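Long-range contacts in type VI secretion system component (Escherichia coli O6, PDB 2P5Z), which is a component of the type VI secretion system that resembles the phage T4 tail proteins gp27 and gp5 and probably forms part of a cell-puncturing spike: residues H402-L413 with P422-R430; V338-T349 with L360-S368. One frame throughout, in Å; residues are numbered along the deposited sequence.

Interaction 1: residues H402-L413 with P422-R430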
loop_
_atom_site.group_PDB
_atom_site.type_symbol
_atom_site.label_atom_id
_atom_site.label_comp_id
_atom_site.label_asym_id
_atom_site.label_seq_id
_atom_site.Cartn_x
_atom_site.Cartn_y
_atom_site.Cartn_z
ATOM N N HIS A 402 11.094 41.422 9.959
ATOM C CA HIS A 402 9.884 41.743 9.224
ATOM C C HIS A 402 8.770 41.132 10.052
ATOM O O HIS A 402 8.697 39.912 10.207
ATOM C CB HIS A 402 9.894 41.163 7.808
ATOM C CG HIS A 402 8.963 41.860 6.861
ATOM N ND1 HIS A 402 9.315 42.171 5.564
ATOM C CD2 HIS A 402 7.699 42.321 7.026
ATOM C CE1 HIS A 402 8.306 42.783 4.969
ATOM N NE2 HIS A 402 7.313 42.887 5.834
ATOM N N ILE A 403 7.930 41.994 10.615
ATOM C CA ILE A 403 6.882 41.565 11.533
ATOM C C ILE A 403 5.661 42.484 11.406
ATOM O O ILE A 403 5.739 43.690 11.658
ATOM C CB ILE A 403 7.429 41.425 12.997
ATOM C CG1 ILE A 403 6.301 41.291 14.018
ATOM C CG2 ILE A 403 8.371 42.574 13.359
ATOM C CD1 ILE A 403 6.797 40.966 15.417
ATOM N N ASP A 404 4.544 41.909 10.967
ATOM C CA ASP A 404 3.317 42.678 10.754
ATOM C C ASP A 404 2.428 42.665 11.994
ATOM O O ASP A 404 2.752 42.016 12.995
ATOM C CB ASP A 404 2.551 42.197 9.504
ATOM C CG ASP A 404 1.974 40.778 9.651
ATOM O OD1 ASP A 404 2.399 40.016 10.547
ATOM O OD2 ASP A 404 1.096 40.417 8.841
ATOM N N LYS A 405 1.279 43.327 11.888
ATOM C CA LYS A 405 0.451 43.690 13.040
ATOM C C LYS A 405 -0.272 42.531 13.739
ATOM O O LYS A 405 -1.448 42.648 14.087
ATOM C CB LYS A 405 -0.540 44.782 12.621
ATOM C CG LYS A 405 -0.019 45.622 11.456
ATOM C CD LYS A 405 -0.107 47.118 11.730
ATOM C CE LYS A 405 0.885 47.877 10.847
ATOM N NZ LYS A 405 0.972 49.324 11.210
ATOM N N ASP A 406 0.456 41.433 13.961
ATOM C CA ASP A 406 -0.055 40.240 14.639
ATOM C C ASP A 406 1.080 39.445 15.289
ATOM O O ASP A 406 0.845 38.658 16.213
ATOM C CB ASP A 406 -0.827 39.346 13.660
ATOM C CG ASP A 406 -2.325 39.625 13.662
ATOM O OD1 ASP A 406 -2.951 39.557 14.772
ATOM O OD2 ASP A 406 -2.877 39.904 12.548
ATOM N N GLY A 407 2.296 39.676 14.790
ATOM C CA GLY A 407 3.540 39.019 15.230
ATOM C C GLY A 407 3.588 37.510 15.478
ATOM O O GLY A 407 3.590 37.110 16.640
ATOM N N ARG A 408 3.646 36.634 14.463
ATOM C CA ARG A 408 3.644 36.856 12.990
ATOM C C ARG A 408 4.899 37.402 12.296
ATOM O O ARG A 408 4.853 38.440 11.628
ATOM C CB ARG A 408 2.357 37.496 12.455
ATOM C CG ARG A 408 1.228 36.539 12.263
ATOM C CD ARG A 408 1.459 35.670 11.055
ATOM N NE ARG A 408 0.207 35.502 10.335
ATOM C CZ ARG A 408 -0.197 36.293 9.346
ATOM N NH1 ARG A 408 -1.362 36.064 8.771
ATOM N NH2 ARG A 408 0.553 37.306 8.934
ATOM N N TYR A 409 5.995 36.656 12.428
ATOM C CA TYR A 409 7.222 36.897 11.669
ATOM C C TYR A 409 7.065 36.420 10.229
ATOM O O TYR A 409 6.327 35.471 9.971
ATOM C CB TYR A 409 8.379 36.127 12.289
ATOM C CG TYR A 409 8.755 36.552 13.687
ATOM C CD1 TYR A 409 8.190 35.934 14.807
ATOM C CD2 TYR A 409 9.699 37.555 13.893
ATOM C CE1 TYR A 409 8.544 36.316 16.096
ATOM C CE2 TYR A 409 10.059 37.945 15.177
ATOM C CZ TYR A 409 9.483 37.321 16.274
ATOM O OH TYR A 409 9.841 37.707 17.548
ATOM N N ARG A 410 7.751 37.073 9.291
ATOM C CA ARG A 410 7.875 36.525 7.937
ATOM C C ARG A 410 9.161 35.729 7.847
ATOM O O ARG A 410 10.259 36.252 8.047
ATOM C CB ARG A 410 7.838 37.583 6.829
ATOM C CG ARG A 410 8.114 36.978 5.445
ATOM C CD ARG A 410 7.775 37.904 4.290
ATOM N NE ARG A 410 8.771 38.959 4.105
ATOM C CZ ARG A 410 9.895 38.833 3.400
ATOM N NH1 ARG A 410 10.194 37.686 2.799
ATOM N NH2 ARG A 410 10.730 39.860 3.302
ATOM N N VAL A 411 9.016 34.454 7.529
ATOM C CA VAL A 411 10.126 33.548 7.622
ATOM C C VAL A 411 10.431 32.946 6.251
ATOM O O VAL A 411 9.561 32.867 5.389
ATOM C CB VAL A 411 9.848 32.532 8.737
ATOM C CG1 VAL A 411 9.333 31.199 8.198
ATOM C CG2 VAL A 411 11.063 32.370 9.573
ATOM N N ASN A 412 11.683 32.574 6.044
ATOM C CA ASN A 412 12.167 32.155 4.743
ATOM C C ASN A 412 12.783 30.788 4.882
ATOM O O ASN A 412 13.638 30.595 5.741
ATOM C CB ASN A 412 13.244 33.127 4.287
ATOM C CG ASN A 412 13.486 33.085 2.800
ATOM O OD1 ASN A 412 13.948 32.073 2.253
ATOM N ND2 ASN A 412 13.195 34.200 2.129
ATOM N N LEU A 413 12.371 29.839 4.041
ATOM C CA LEU A 413 12.850 28.451 4.197
ATOM C C LEU A 413 13.567 27.791 3.008
ATOM O O LEU A 413 13.621 26.574 2.910
ATOM C CB LEU A 413 11.805 27.535 4.867
ATOM C CG LEU A 413 10.366 27.203 4.474
ATOM C CD1 LEU A 413 9.455 27.558 5.630
ATOM C CD2 LEU A 413 9.905 27.915 3.272
ATOM N N PRO A 422 10.896 30.017 -7.097
ATOM C CA PRO A 422 11.337 31.408 -6.951
ATOM C C PRO A 422 10.252 32.349 -6.437
ATOM O O PRO A 422 9.174 32.445 -7.031
ATOM C CB PRO A 422 11.721 31.806 -8.379
ATOM C CG PRO A 422 12.101 30.528 -9.037
ATOM C CD PRO A 422 11.195 29.490 -8.444
ATOM N N GLY A 423 10.537 33.012 -5.318
ATOM C CA GLY A 423 9.603 33.961 -4.707
ATOM C C GLY A 423 8.439 33.296 -4.000
ATOM O O GLY A 423 7.457 33.953 -3.634
ATOM N N TYR A 424 8.544 31.986 -3.813
ATOM C CA TYR A 424 7.498 31.228 -3.167
ATOM C C TYR A 424 8.049 30.543 -1.928
ATOM O O TYR A 424 7.485 29.554 -1.456
ATOM C CB TYR A 424 6.932 30.189 -4.125
ATOM C CG TYR A 424 6.058 30.725 -5.227
ATOM C CD1 TYR A 424 6.526 30.813 -6.524
ATOM C CD2 TYR A 424 4.753 31.099 -4.980
ATOM C CE1 TYR A 424 5.727 31.276 -7.544
ATOM C CE2 TYR A 424 3.936 31.571 -5.988
ATOM C CZ TYR A 424 4.421 31.654 -7.275
ATOM O OH TYR A 424 3.601 32.118 -8.297
ATOM N N GLU A 425 9.139 31.093 -1.404
ATOM C CA GLU A 425 9.869 30.506 -0.286
ATOM C C GLU A 425 9.499 31.144 1.040
ATOM O O GLU A 425 10.044 30.778 2.075
ATOM C CB GLU A 425 11.385 30.661 -0.472
ATOM C CG GLU A 425 11.888 30.635 -1.914
ATOM C CD GLU A 425 11.961 32.019 -2.564
ATOM O OE1 GLU A 425 11.724 33.025 -1.854
ATOM O OE2 GLU A 425 12.242 32.090 -3.786
ATOM N N SER A 426 8.601 32.120 1.032
ATOM C CA SER A 426 8.430 32.885 2.253
ATOM C C SER A 426 7.091 32.642 2.949
ATOM O O SER A 426 6.063 32.434 2.307
ATOM C CB SER A 426 8.772 34.367 2.026
ATOM O OG SER A 426 7.623 35.168 1.842
ATOM N N LEU A 427 7.115 32.672 4.274
ATOM C CA LEU A 427 6.036 32.127 5.070
ATOM C C LEU A 427 5.749 33.023 6.267
ATOM O O LEU A 427 6.671 33.399 6.993
ATOM C CB LEU A 427 6.473 30.743 5.546
ATOM C CG LEU A 427 5.520 29.617 5.936
ATOM C CD1 LEU A 427 5.418 29.553 7.411
ATOM C CD2 LEU A 427 4.146 29.727 5.291
ATOM N N TRP A 428 4.476 33.358 6.473
ATOM C CA TRP A 428 4.051 34.212 7.585
ATOM C C TRP A 428 3.664 33.381 8.788
ATOM O O TRP A 428 2.659 32.685 8.767
ATOM C CB TRP A 428 2.885 35.110 7.167
ATOM C CG TRP A 428 3.333 36.260 6.340
ATOM C CD1 TRP A 428 3.313 36.353 4.979
ATOM C CD2 TRP A 428 3.916 37.478 6.820
ATOM N NE1 TRP A 428 3.838 37.559 4.577
ATOM C CE2 TRP A 428 4.212 38.272 5.687
ATOM C CE3 TRP A 428 4.212 37.980 8.098
ATOM C CZ2 TRP A 428 4.784 39.544 5.796
ATOM C CZ3 TRP A 428 4.784 39.242 8.203
ATOM C CH2 TRP A 428 5.058 40.010 7.059
ATOM N N VAL A 429 4.445 33.473 9.857
ATOM C CA VAL A 429 4.342 32.475 10.914
ATOM C C VAL A 429 4.432 33.021 12.359
ATOM O O VAL A 429 5.153 33.977 12.634
ATOM C CB VAL A 429 5.350 31.323 10.610
ATOM C CG1 VAL A 429 6.783 31.668 11.006
ATOM C CG2 VAL A 429 4.901 30.028 11.192
ATOM N N ARG A 430 3.667 32.422 13.269
ATOM C CA ARG A 430 3.691 32.812 14.679
ATOM C C ARG A 430 4.586 31.900 15.499
ATOM O O ARG A 430 4.429 30.686 15.467
ATOM C CB ARG A 430 2.279 32.807 15.268
ATOM C CG ARG A 430 1.429 33.953 14.780
ATOM C CD ARG A 430 0.180 34.150 15.612
ATOM N NE ARG A 430 -0.680 35.184 15.038
ATOM C CZ ARG A 430 -1.798 35.635 15.602
ATOM N NH1 ARG A 430 -2.207 35.152 16.770
ATOM N NH2 ARG A 430 -2.508 36.575 14.995
#
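W428 and R410, a non-hydrogen-bonded pair of two antiparallel strands, make the central side-chain contact. CB of R410 stands 3.5 Å from the centroid of the six-membered ring of W428, only 5° off the ring normal, a CH-pi contact. R410 then runs on over the indole, CG being anti to its backbone N (chi1 174°), and its guanidinium turns an edge to CB of S426. OD2 of D404 lies above the rim of the opposite face of the indole; the closest approach is OD1 to CZ3 of W428, 3.4 Å. H402 meets the indole in an offset edge-to-face pair: the indole points its edge at the imidazole face, with planes at 87°. R408 O lies at the indole edge, in its plane.

Charged groups gather at the turn end. NH2 of R408 is 3.2 Å from OD2 of D404 in a salt bridge, while CB of W428 lies over one face of the guanidinium; E162 takes NH1 of R408. D406 OD1 pairs with R430 NH2 at 3.0 Å, and both of these residues are exposed.

Backbone bonds join Y409 to V429 and V411 to L427. V429 N to Y409 O is nearly straight, whereas the return bond from Y409 N is weak. A further bond of 3.2 Å from L413 N to E425 O extends the pairing beyond the strands.

Apolar packing occupies the other face, where CG1 of V411 meets CG1 of V429 at 3.8 Å and L427 lies alongside. The sheet's end strands 426-429 and 464-469 meet through R430 and I466, consistent with an OB-domain barrel.

Interaction 2: residues V338-T349 with L360-S368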
loop_
_atom_site.group_PDB
_atom_site.type_symbol
_atom_site.label_atom_id
_atom_site.label_comp_id
_atom_site.label_asym_id
_atom_site.label_seq_id
_atom_site.Cartn_x
_atom_site.Cartn_y
_atom_site.Cartn_z
ATOM N N VAL A 338 -33.279 4.000 -12.398
ATOM C CA VAL A 338 -32.257 5.054 -12.387
ATOM C C VAL A 338 -31.757 5.422 -13.773
ATOM O O VAL A 338 -31.558 6.600 -14.069
ATOM C CB VAL A 338 -31.029 4.682 -11.518
ATOM C CG1 VAL A 338 -31.193 5.198 -10.100
ATOM C CG2 VAL A 338 -30.767 3.171 -11.530
ATOM N N PHE A 339 -31.581 4.410 -14.621
ATOM C CA PHE A 339 -31.099 4.606 -15.987
ATOM C C PHE A 339 -32.131 5.288 -16.884
ATOM O O PHE A 339 -31.781 5.860 -17.918
ATOM C CB PHE A 339 -30.722 3.272 -16.619
ATOM C CG PHE A 339 -29.548 2.593 -15.984
ATOM C CD1 PHE A 339 -28.253 2.930 -16.351
ATOM C CD2 PHE A 339 -29.740 1.569 -15.057
ATOM C CE1 PHE A 339 -27.169 2.281 -15.779
ATOM C CE2 PHE A 339 -28.655 0.908 -14.485
ATOM C CZ PHE A 339 -27.371 1.263 -14.843
ATOM N N ARG A 340 -33.401 5.207 -16.502
ATOM C CA ARG A 340 -34.443 5.904 -17.240
ATOM C C ARG A 340 -34.528 7.371 -16.810
ATOM O O ARG A 340 -34.844 8.234 -17.634
ATOM C CB ARG A 340 -35.793 5.184 -17.116
ATOM C CG ARG A 340 -35.823 3.791 -17.788
ATOM C CD ARG A 340 -37.248 3.322 -18.126
ATOM N NE ARG A 340 -38.124 3.313 -16.954
ATOM C CZ ARG A 340 -38.299 2.266 -16.154
ATOM N NH1 ARG A 340 -37.666 1.122 -16.394
ATOM N NH2 ARG A 340 -39.110 2.361 -15.110
ATOM N N LYS A 341 -34.220 7.643 -15.534
ATOM C CA LYS A 341 -34.164 9.021 -15.002
ATOM C C LYS A 341 -33.061 9.854 -15.651
ATOM O O LYS A 341 -33.243 11.040 -15.908
ATOM C CB LYS A 341 -33.919 9.038 -13.488
ATOM C CG LYS A 341 -34.814 8.154 -12.642
ATOM C CD LYS A 341 -36.223 8.688 -12.498
ATOM C CE LYS A 341 -37.053 7.741 -11.653
ATOM N NZ LYS A 341 -38.437 8.254 -11.493
ATOM N N GLY A 342 -31.916 9.230 -15.906
ATOM C CA GLY A 342 -30.737 9.946 -16.394
ATOM C C GLY A 342 -29.537 9.658 -15.509
ATOM O O GLY A 342 -29.635 9.672 -14.280
ATOM N N VAL A 343 -28.405 9.340 -16.121
ATOM C CA VAL A 343 -27.204 9.032 -15.353
ATOM C C VAL A 343 -26.032 9.847 -15.854
ATOM O O VAL A 343 -25.969 10.193 -17.033
ATOM C CB VAL A 343 -26.843 7.510 -15.353
ATOM C CG1 VAL A 343 -28.053 6.661 -14.996
ATOM C CG2 VAL A 343 -26.242 7.047 -16.690
ATOM N N LEU A 344 -25.119 10.180 -14.949
ATOM C CA LEU A 344 -23.948 10.968 -15.313
ATOM C C LEU A 344 -22.782 10.027 -15.381
ATOM O O LEU A 344 -22.476 9.360 -14.400
ATOM C CB LEU A 344 -23.681 12.051 -14.270
ATOM C CG LEU A 344 -22.555 13.093 -14.428
ATOM C CD1 LEU A 344 -21.247 12.659 -13.767
ATOM C CD2 LEU A 344 -22.329 13.541 -15.885
ATOM N N ILE A 345 -22.131 9.988 -16.536
ATOM C CA ILE A 345 -20.988 9.119 -16.739
ATOM C C ILE A 345 -19.779 9.689 -16.031
ATOM O O ILE A 345 -19.355 10.805 -16.332
ATOM C CB ILE A 345 -20.627 8.996 -18.227
ATOM C CG1 ILE A 345 -21.864 8.636 -19.068
ATOM C CG2 ILE A 345 -19.449 8.021 -18.416
ATOM C CD1 ILE A 345 -22.477 7.259 -18.775
ATOM N N THR A 346 -19.237 8.910 -15.097
ATOM C CA THR A 346 -18.045 9.292 -14.365
ATOM C C THR A 346 -16.790 8.654 -14.933
ATOM O O THR A 346 -15.696 9.156 -14.700
ATOM C CB THR A 346 -18.139 8.917 -12.880
ATOM O OG1 THR A 346 -18.238 7.491 -12.745
ATOM C CG2 THR A 346 -19.357 9.572 -12.244
ATOM N N GLY A 347 -16.929 7.542 -15.654
ATOM C CA GLY A 347 -15.761 6.812 -16.132
ATOM C C GLY A 347 -16.091 5.839 -17.248
ATOM O O GLY A 347 -17.213 5.361 -17.319
ATOM N N VAL A 348 -15.133 5.592 -18.151
ATOM C CA VAL A 348 -15.239 4.536 -19.162
ATOM C C VAL A 348 -13.930 3.748 -19.307
ATOM O O VAL A 348 -12.838 4.304 -19.205
ATOM C CB VAL A 348 -15.670 5.050 -20.570
ATOM C CG1 VAL A 348 -17.029 5.738 -20.543
ATOM C CG2 VAL A 348 -14.639 5.986 -21.158
ATOM N N THR A 349 -14.037 2.440 -19.514
ATOM C CA THR A 349 -12.901 1.633 -19.971
ATOM C C THR A 349 -13.214 1.247 -21.420
ATOM O O THR A 349 -14.359 1.089 -21.782
ATOM C CB THR A 349 -12.657 0.431 -19.049
ATOM O OG1 THR A 349 -12.410 0.922 -17.730
ATOM C CG2 THR A 349 -11.441 -0.385 -19.468
ATOM N N LEU A 360 -17.193 -0.476 -24.824
ATOM C CA LEU A 360 -16.773 0.160 -23.575
ATOM C C LEU A 360 -17.605 -0.245 -22.374
ATOM O O LEU A 360 -18.803 -0.427 -22.502
ATOM C CB LEU A 360 -16.679 1.697 -23.708
ATOM C CG LEU A 360 -17.737 2.809 -23.813
ATOM C CD1 LEU A 360 -18.440 2.746 -25.133
ATOM C CD2 LEU A 360 -18.756 2.880 -22.656
ATOM N N THR A 361 -16.980 -0.389 -21.211
ATOM C CA THR A 361 -17.731 -0.483 -19.963
ATOM C C THR A 361 -17.728 0.916 -19.320
ATOM O O THR A 361 -16.713 1.607 -19.367
ATOM C CB THR A 361 -17.117 -1.508 -18.985
ATOM O OG1 THR A 361 -15.851 -1.023 -18.526
ATOM C CG2 THR A 361 -16.889 -2.860 -19.663
ATOM N N PHE A 362 -18.849 1.350 -18.746
ATOM C CA PHE A 362 -18.868 2.636 -18.071
ATOM C C PHE A 362 -19.249 2.562 -16.597
ATOM O O PHE A 362 -20.024 1.711 -16.214
ATOM C CB PHE A 362 -19.755 3.640 -18.807
ATOM C CG PHE A 362 -21.229 3.321 -18.784
ATOM C CD1 PHE A 362 -22.053 3.778 -17.754
ATOM C CD2 PHE A 362 -21.816 2.610 -19.834
ATOM C CE1 PHE A 362 -23.424 3.507 -17.749
ATOM C CE2 PHE A 362 -23.188 2.346 -19.843
ATOM C CZ PHE A 362 -23.991 2.789 -18.798
ATOM N N THR A 363 -18.714 3.460 -15.775
ATOM C CA THR A 363 -19.248 3.657 -14.419
ATOM C C THR A 363 -20.038 4.949 -14.479
ATOM O O THR A 363 -19.828 5.750 -15.390
ATOM C CB THR A 363 -18.160 3.726 -13.317
ATOM O OG1 THR A 363 -17.285 4.828 -13.587
ATOM C CG2 THR A 363 -17.334 2.458 -13.286
ATOM N N ALA A 364 -20.955 5.144 -13.536
ATOM C CA ALA A 364 -21.855 6.293 -13.578
ATOM C C ALA A 364 -22.525 6.560 -12.228
ATOM O O ALA A 364 -22.460 5.737 -11.304
ATOM C CB ALA A 364 -22.925 6.090 -14.656
ATOM N N ILE A 365 -23.163 7.718 -12.107
ATOM C CA ILE A 365 -23.929 8.032 -10.898
ATOM C C ILE A 365 -25.265 8.586 -11.382
ATOM O O ILE A 365 -25.332 9.107 -12.497
ATOM C CB ILE A 365 -23.194 9.064 -9.911
ATOM C CG1 ILE A 365 -23.007 10.448 -10.555
ATOM C CG2 ILE A 365 -21.875 8.494 -9.338
ATOM C CD1 ILE A 365 -22.782 11.561 -9.555
ATOM N N PRO A 366 -26.335 8.443 -10.575
ATOM C CA PRO A 366 -27.630 8.988 -10.974
ATOM C C PRO A 366 -27.593 10.496 -11.090
ATOM O O PRO A 366 -26.819 11.138 -10.378
ATOM C CB PRO A 366 -28.543 8.637 -9.798
ATOM C CG PRO A 366 -27.855 7.553 -9.059
ATOM C CD PRO A 366 -26.403 7.740 -9.276
ATOM N N TYR A 367 -28.406 11.052 -11.989
ATOM C CA TYR A 367 -28.707 12.471 -11.953
ATOM C C TYR A 367 -29.546 12.735 -10.701
ATOM O O TYR A 367 -30.373 11.909 -10.301
ATOM C CB TYR A 367 -29.480 12.897 -13.194
ATOM C CG TYR A 367 -29.481 14.389 -13.430
ATOM C CD1 TYR A 367 -28.450 14.983 -14.146
ATOM C CD2 TYR A 367 -30.513 15.208 -12.948
ATOM C CE1 TYR A 367 -28.427 16.351 -14.378
ATOM C CE2 TYR A 367 -30.501 16.590 -13.172
ATOM C CZ TYR A 367 -29.443 17.154 -13.890
ATOM O OH TYR A 367 -29.372 18.514 -14.145
ATOM N N SER A 368 -29.309 13.879 -10.075
ATOM C CA SER A 368 -30.072 14.295 -8.908
ATOM C C SER A 368 -30.024 15.801 -8.873
ATOM O O SER A 368 -29.125 16.404 -9.454
ATOM C CB SER A 368 -29.466 13.722 -7.628
ATOM O OG SER A 368 -30.293 13.968 -6.502
HETATM O O HOH W 1 -15.327 1.571 -16.568
#
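I345 reaches toward F362 and A364 of strand 360-366 with its longer branch, from CB through CG1 to CD1. CB itself bears CG2, which lies 3.8 Å from the carbonyl O of T363. CG1 leaves on the side of the backbone N (chi1 -51°), and the second bend (chi2 -65°) carries CD1 to the ring of F362, where it sits 3.7 Å from CD1 of that residue. The two side chains meet at about a right angle. CD1 of I345 also faces CB of A364, its non-hydrogen-bonded partner, and thus touches both residues. V348 continues this apolar face, its CG1 resting 3.9 Å from CB of F362 and touching L360.

Beyond I345 the register slips by one residue. T346 and G347 both face T363, a classic beta bulge in which T363 O accepts from T346 N and, weakly, from G347 N. T346 OG1 and T363 OG1 are hydrogen-bonded at 3.0 Å. CG2 of T346 turns instead to CG2 of I365, at 4.0 Å. Regular pairing flanks the bulge: L344 and I365 exchange two bonds, and T349 N reaches T361 O at 2.8 Å. A water that is hydrogen-bonded to T349 OG1 donates to T361 O.

At the other end, G342 O receives Y367 N at 2.9 Å, just past helix 337-341. F339 of that helix brings the edge of its ring loosely to F362 (CE1 to CE1 4.4 Å), which also packs on V230 and L233. Strand 343-353 pairs further with strands 326-330 and 29-38, and strand 359-366 with 311-317.

In the fold
From the N terminus, the chain first builds most of the baseplate-hub region before interaction 2 closes the short hairpin between strands 343-353 and 359-366, bringing helix 337-341 against its second strand. The chain then goes on to strand 387-391; after this has paired with strand 409-412, interaction 1 closes the loop to strand 426-429. The two contacts follow in series, neither nesting nor crossing. Their centres lie 48 Å apart, on opposite sides of the chain's centre, and their nearest atoms are about 31 Å apart. Interaction 2 thus ties strands within the baseplate-hub part, which probably corresponds to gp27, whereas interaction 1 joins two neighbouring strands of the OB-family sheet.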